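Local atomic coordinates of omega-class glutathione S-transferase (Bombyx mori, PDB entry 3WD6), a protein that binds glutathione and, as an omega-class member of the glutathione transferase superfamily, probably catalyses glutathione transfer and glutathione-dependent reduction of dehydroascorbate. Residues L93-E97 with Y177-M181; I230-F234 with Y246-N250. One frame throughout, in Å; residues are numbered along the deposited sequence.

Interaction 1 (L93-E97 with Y177-M181); sequences LVTVE and YADYM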
loop_
_atom_site.group_PDB
_atom_site.type_symbol
_atom_site.label_atom_id
_atom_site.label_comp_id
_atom_site.label_asym_id
_atom_site.label_seq_id
_atom_site.Cartn_x
_atom_site.Cartn_y
_atom_site.Cartn_z
ATOM N N LEU A 93 -5.581 4.324 6.326
ATOM C CA LEU A 93 -6.612 5.185 5.748
ATOM C C LEU A 93 -6.876 6.410 6.615
ATOM O O LEU A 93 -7.278 7.471 6.115
ATOM C CB LEU A 93 -7.915 4.414 5.524
ATOM C CG LEU A 93 -7.864 3.309 4.457
ATOM C CD1 LEU A 93 -9.246 2.689 4.259
ATOM C CD2 LEU A 93 -7.312 3.869 3.123
ATOM N N VAL A 94 -6.651 6.276 7.917
ATOM C CA VAL A 94 -6.792 7.423 8.800
ATOM C C VAL A 94 -5.690 8.439 8.515
ATOM O O VAL A 94 -5.944 9.656 8.464
ATOM C CB VAL A 94 -6.766 7.002 10.265
ATOM C CG1 VAL A 94 -6.755 8.224 11.167
ATOM C CG2 VAL A 94 -7.977 6.107 10.561
ATOM N N THR A 95 -4.474 7.942 8.303
ATOM C CA THR A 95 -3.350 8.831 8.044
ATOM C C THR A 95 -3.539 9.568 6.720
ATOM O O THR A 95 -3.341 10.784 6.625
ATOM C CB THR A 95 -2.035 8.070 8.035
ATOM O OG1 THR A 95 -1.925 7.336 6.806
ATOM C CG2 THR A 95 -2.004 7.121 9.238
ATOM N N VAL A 96 -3.945 8.835 5.697
ATOM C CA VAL A 96 -4.131 9.454 4.389
ATOM C C VAL A 96 -5.234 10.509 4.390
ATOM O O VAL A 96 -5.090 11.548 3.741
ATOM C CB VAL A 96 -4.361 8.405 3.287
ATOM C CG1 VAL A 96 -4.784 9.076 1.995
ATOM C CG2 VAL A 96 -3.086 7.579 3.108
ATOM N N GLU A 97 -6.323 10.259 5.120
ATOM C CA GLU A 97 -7.426 11.231 5.183
ATOM C C GLU A 97 -6.991 12.508 5.931
ATOM O O GLU A 97 -7.329 13.624 5.527
ATOM C CB GLU A 97 -8.710 10.595 5.755
ATOM C CG GLU A 97 -9.305 9.481 4.836
ATOM C CD GLU A 97 -10.327 8.518 5.526
ATOM O OE1 GLU A 97 -10.759 8.775 6.684
ATOM O OE2 GLU A 97 -10.709 7.493 4.890
ATOM N N TYR A 177 -7.271 9.102 -4.472
ATOM C CA TYR A 177 -7.348 8.310 -3.252
ATOM C C TYR A 177 -7.678 6.861 -3.580
ATOM O O TYR A 177 -7.005 5.940 -3.112
ATOM C CB TYR A 177 -8.422 8.911 -2.364
ATOM C CG TYR A 177 -8.764 8.160 -1.105
ATOM C CD1 TYR A 177 -9.700 7.124 -1.119
ATOM C CD2 TYR A 177 -8.212 8.528 0.119
ATOM C CE1 TYR A 177 -10.069 6.465 0.055
ATOM C CE2 TYR A 177 -8.572 7.873 1.300
ATOM C CZ TYR A 177 -9.503 6.844 1.264
ATOM O OH TYR A 177 -9.852 6.180 2.438
ATOM N N ALA A 178 -8.718 6.684 -4.389
ATOM C CA ALA A 178 -9.186 5.362 -4.769
ATOM C C ALA A 178 -8.043 4.600 -5.453
ATOM O O ALA A 178 -7.744 3.446 -5.102
ATOM C CB ALA A 178 -10.394 5.481 -5.683
ATOM N N ASP A 179 -7.389 5.249 -6.411
ATOM C CA ASP A 179 -6.266 4.614 -7.079
ATOM C C ASP A 179 -5.157 4.274 -6.093
ATOM O O ASP A 179 -4.740 3.121 -5.995
ATOM C CB ASP A 179 -5.715 5.504 -8.183
ATOM C CG ASP A 179 -6.778 5.914 -9.186
ATOM O OD1 ASP A 179 -7.133 5.080 -10.067
ATOM O OD2 ASP A 179 -7.242 7.087 -9.096
ATOM N N TYR A 180 -4.676 5.272 -5.362
ATOM C CA TYR A 180 -3.524 5.057 -4.492
ATOM C C TYR A 180 -3.810 4.064 -3.381
ATOM O O TYR A 180 -2.911 3.313 -2.978
ATOM C CB TYR A 180 -3.026 6.367 -3.885
ATOM C CG TYR A 180 -2.282 7.243 -4.874
ATOM C CD1 TYR A 180 -1.334 6.694 -5.753
ATOM C CD2 TYR A 180 -2.544 8.613 -4.956
ATOM C CE1 TYR A 180 -0.653 7.493 -6.674
ATOM C CE2 TYR A 180 -1.875 9.419 -5.874
ATOM C CZ TYR A 180 -0.924 8.855 -6.730
ATOM O OH TYR A 180 -0.240 9.655 -7.620
ATOM N N MET A 181 -5.045 4.058 -2.873
ATOM C CA MET A 181 -5.344 3.263 -1.672
ATOM C C MET A 181 -5.519 1.769 -2.001
ATOM O O MET A 181 -5.435 0.910 -1.110
ATOM C CB MET A 181 -6.554 3.815 -0.900
ATOM C CG MET A 181 -6.333 5.197 -0.293
ATOM S SD MET A 181 -4.905 5.278 0.815
ATOM C CE MET A 181 -3.634 5.922 -0.287
#
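Met181 and Val96 reach toward each other tip to tip, with Met181 SD 3.7 Å from Val96 CG2, and together with the Tyr177 ring they form the tightly filled, buried part of the contact. With CG anti to the backbone N (chi1 174°), the Tyr177 ring is carried across to helix 92-102, where CD2 comes within 3.9 Å of Val96 CG1. Met181 CG lies over the centre of one face of that ring, 3.6 Å above its plane. Leu93 and Glu97, both partly exposed, mark the more open side. Leu93 CD2 is 3.6 Å from Met181 SD, the two side chains running past each other in opposite directions. Tyr177 OH is 2.9 Å from Glu97 OE2, the carboxylate and ring planes being 32° apart; Glu97 OE2 forms a salt bridge with Lys120 NZ. A leucine here lacks the outer ring and hydroxyl, which would probably open a gap beside Leu93 CD2 and Glu97 CG and leave Glu97 OE2 without its neighbour at this end. The axes of segments 93-97 and 177-181 come within 12.1 Å, their directions 143° apart, so side chains alone bridge them. Such packing of the thioredoxin-like domain against the all-helical domain is the domain interface of the glutathione transferase fold.

Interaction 2 (I230-F234 with Y246-N250); sequences ILAKF and YELLN
Leu248, pushed out by a type I beta turn from Glu247 to Asn250, packs against helix 228-240 and ties the C-terminal tail to the last helix of this glutathione transferase. Among the aliphatic contacts, Ile230 CG2 sits 3.8 Å from Leu248 CB, the two side chains lying alongside, pointed opposite ways, and Leu249 CG approaches the same methyl more loosely at 4.2 Å. With CG of Leu248 anti to its carbonyl carbon (chi1 -65°), the forked end extends to the helix: CD1 lies near the backbone N of Phe234, while CD2 is 3.7 Å from Lys233 CD. Lys233, bent along its chain, thus lends methylene carbons on the exposed side of the contact. Phe234 links the aliphatic and aromatic groups, with Leu248 CD1 and Tyr246 CD1 both at the edge of its ring. Its CE1 meets Tyr246 CD1 at 4.0 Å, the side chains crossing at a slant. Tyr37 stacks on Phe234, and His16 meets the Tyr246 ring. No hydrogen bond crosses between the segments, but the turn has its own: Asn250 N bonds to Glu247 O, and, while Glu247 OE2 bonds to His16 ND1, Asn250 ND2 donates to Glu247 OE1 over 3.1 Å, nearly along the carboxylate C-O axis.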
loop_
_atom_site.group_PDB
_atom_site.type_symbol
_atom_site.label_atom_id
_atom_site.label_comp_id
_atom_site.label_asym_id
_atom_site.label_seq_id
_atom_site.Cartn_x
_atom_site.Cartn_y
_atom_site.Cartn_z
ATOM N N ILE A 230 13.081 -8.804 -6.372
ATOM C CA ILE A 230 13.254 -8.588 -4.937
ATOM C C ILE A 230 11.987 -8.920 -4.160
ATOM O O ILE A 230 12.036 -9.492 -3.058
ATOM C CB ILE A 230 13.614 -7.132 -4.617
ATOM C CG1 ILE A 230 14.931 -6.737 -5.310
ATOM C CG2 ILE A 230 13.648 -6.930 -3.096
ATOM C CD1 ILE A 230 16.122 -7.553 -4.841
ATOM N N LEU A 231 10.842 -8.539 -4.724
ATOM C CA LEU A 231 9.580 -8.749 -4.031
ATOM C C LEU A 231 9.285 -10.248 -3.950
ATOM O O LEU A 231 8.866 -10.751 -2.909
ATOM C CB LEU A 231 8.454 -7.975 -4.728
ATOM C CG LEU A 231 7.062 -8.004 -4.089
ATOM C CD1 LEU A 231 7.085 -7.483 -2.653
ATOM C CD2 LEU A 231 6.063 -7.214 -4.940
ATOM N N ALA A 232 9.520 -10.958 -5.053
ATOM C CA ALA A 232 9.385 -12.410 -5.069
ATOM C C ALA A 232 10.317 -13.068 -4.057
ATOM O O ALA A 232 9.902 -13.995 -3.362
ATOM C CB ALA A 232 9.637 -12.967 -6.464
ATOM N N LYS A 233 11.567 -12.606 -3.977
ATOM C CA LYS A 233 12.487 -13.141 -2.973
ATOM C C LYS A 233 11.871 -12.958 -1.590
ATOM O O LYS A 233 11.735 -13.915 -0.813
ATOM C CB LYS A 233 13.844 -12.444 -3.021
ATOM C CG LYS A 233 15.023 -13.383 -2.700
ATOM C CD LYS A 233 16.205 -12.664 -2.020
ATOM C CE LYS A 233 17.397 -12.473 -2.960
ATOM N NZ LYS A 233 18.699 -12.576 -2.226
ATOM N N PHE A 234 11.479 -11.724 -1.291
ATOM C CA PHE A 234 10.877 -11.420 -0.002
ATOM C C PHE A 234 9.708 -12.358 0.307
ATOM O O PHE A 234 9.693 -13.027 1.345
ATOM C CB PHE A 234 10.429 -9.958 0.049
ATOM C CG PHE A 234 9.920 -9.538 1.391
ATOM C CD1 PHE A 234 10.812 -9.222 2.417
ATOM C CD2 PHE A 234 8.554 -9.485 1.640
ATOM C CE1 PHE A 234 10.353 -8.843 3.674
ATOM C CE2 PHE A 234 8.084 -9.109 2.885
ATOM C CZ PHE A 234 8.992 -8.781 3.911
ATOM N N TYR A 246 14.427 -7.972 5.850
ATOM C CA TYR A 246 13.926 -6.632 5.558
ATOM C C TYR A 246 14.957 -5.756 4.843
ATOM O O TYR A 246 14.676 -4.604 4.559
ATOM C CB TYR A 246 13.502 -5.932 6.853
ATOM C CG TYR A 246 12.335 -6.573 7.584
ATOM C CD1 TYR A 246 11.093 -6.709 6.974
ATOM C CD2 TYR A 246 12.465 -7.006 8.899
ATOM C CE1 TYR A 246 10.018 -7.289 7.649
ATOM C CE2 TYR A 246 11.399 -7.575 9.585
ATOM C CZ TYR A 246 10.178 -7.716 8.959
ATOM O OH TYR A 246 9.108 -8.279 9.633
ATOM N N GLU A 247 16.140 -6.284 4.551
ATOM C CA GLU A 247 17.202 -5.436 4.005
ATOM C C GLU A 247 17.590 -5.755 2.558
ATOM O O GLU A 247 18.599 -5.246 2.042
ATOM C CB GLU A 247 18.443 -5.476 4.912
ATOM C CG GLU A 247 18.162 -5.100 6.366
ATOM C CD GLU A 247 17.453 -3.764 6.498
ATOM O OE1 GLU A 247 17.942 -2.764 5.923
ATOM O OE2 GLU A 247 16.404 -3.716 7.175
ATOM N N LEU A 248 16.795 -6.584 1.892
ATOM C CA LEU A 248 17.074 -6.890 0.489
ATOM C C LEU A 248 17.399 -5.642 -0.352
ATOM O O LEU A 248 18.215 -5.700 -1.258
ATOM C CB LEU A 248 15.932 -7.697 -0.127
ATOM C CG LEU A 248 15.800 -9.082 0.520
ATOM C CD1 LEU A 248 14.532 -9.808 0.049
ATOM C CD2 LEU A 248 17.053 -9.912 0.252
ATOM N N LEU A 249 16.791 -4.503 -0.042
ATOM C CA LEU A 249 17.065 -3.288 -0.821
ATOM C C LEU A 249 18.170 -2.394 -0.264
ATOM O O LEU A 249 18.332 -1.247 -0.715
ATOM C CB LEU A 249 15.791 -2.455 -0.970
ATOM C CG LEU A 249 14.822 -3.021 -1.997
ATOM C CD1 LEU A 249 13.526 -2.251 -1.929
ATOM C CD2 LEU A 249 15.445 -2.976 -3.399
ATOM N N ASN A 250 18.926 -2.904 0.705
ATOM C CA ASN A 250 19.868 -2.065 1.427
ATOM C C ASN A 250 21.220 -2.744 1.647
ATOM O O ASN A 250 21.782 -3.364 0.730
ATOM C CB ASN A 250 19.240 -1.642 2.759
ATOM C CG ASN A 250 20.126 -0.711 3.551
ATOM O OD1 ASN A 250 21.056 -0.106 3.002
ATOM N ND2 ASN A 250 19.848 -0.588 4.853
#

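Interactions 1 and 2 lie on opposite sides of the chain's centre, their centres 25 Å apart and their nearest atoms about 14 Å apart, and the glutathione site relates them. At 93-97, the Leu93 side chain is about 5 Å from bound glutathione and about 4 Å from the side chain of Ser92, a ligand-binding residue. At 246-250, the Tyr246 side chain is about 6 Å from the ligand and about 8 Å from the side chains of both Cys38 and Lys65. Interaction 1 joins the two domains; interaction 2 folds the C-terminal tail back on helix 228-240. Each therefore has one segment approaching the glutathione pocket.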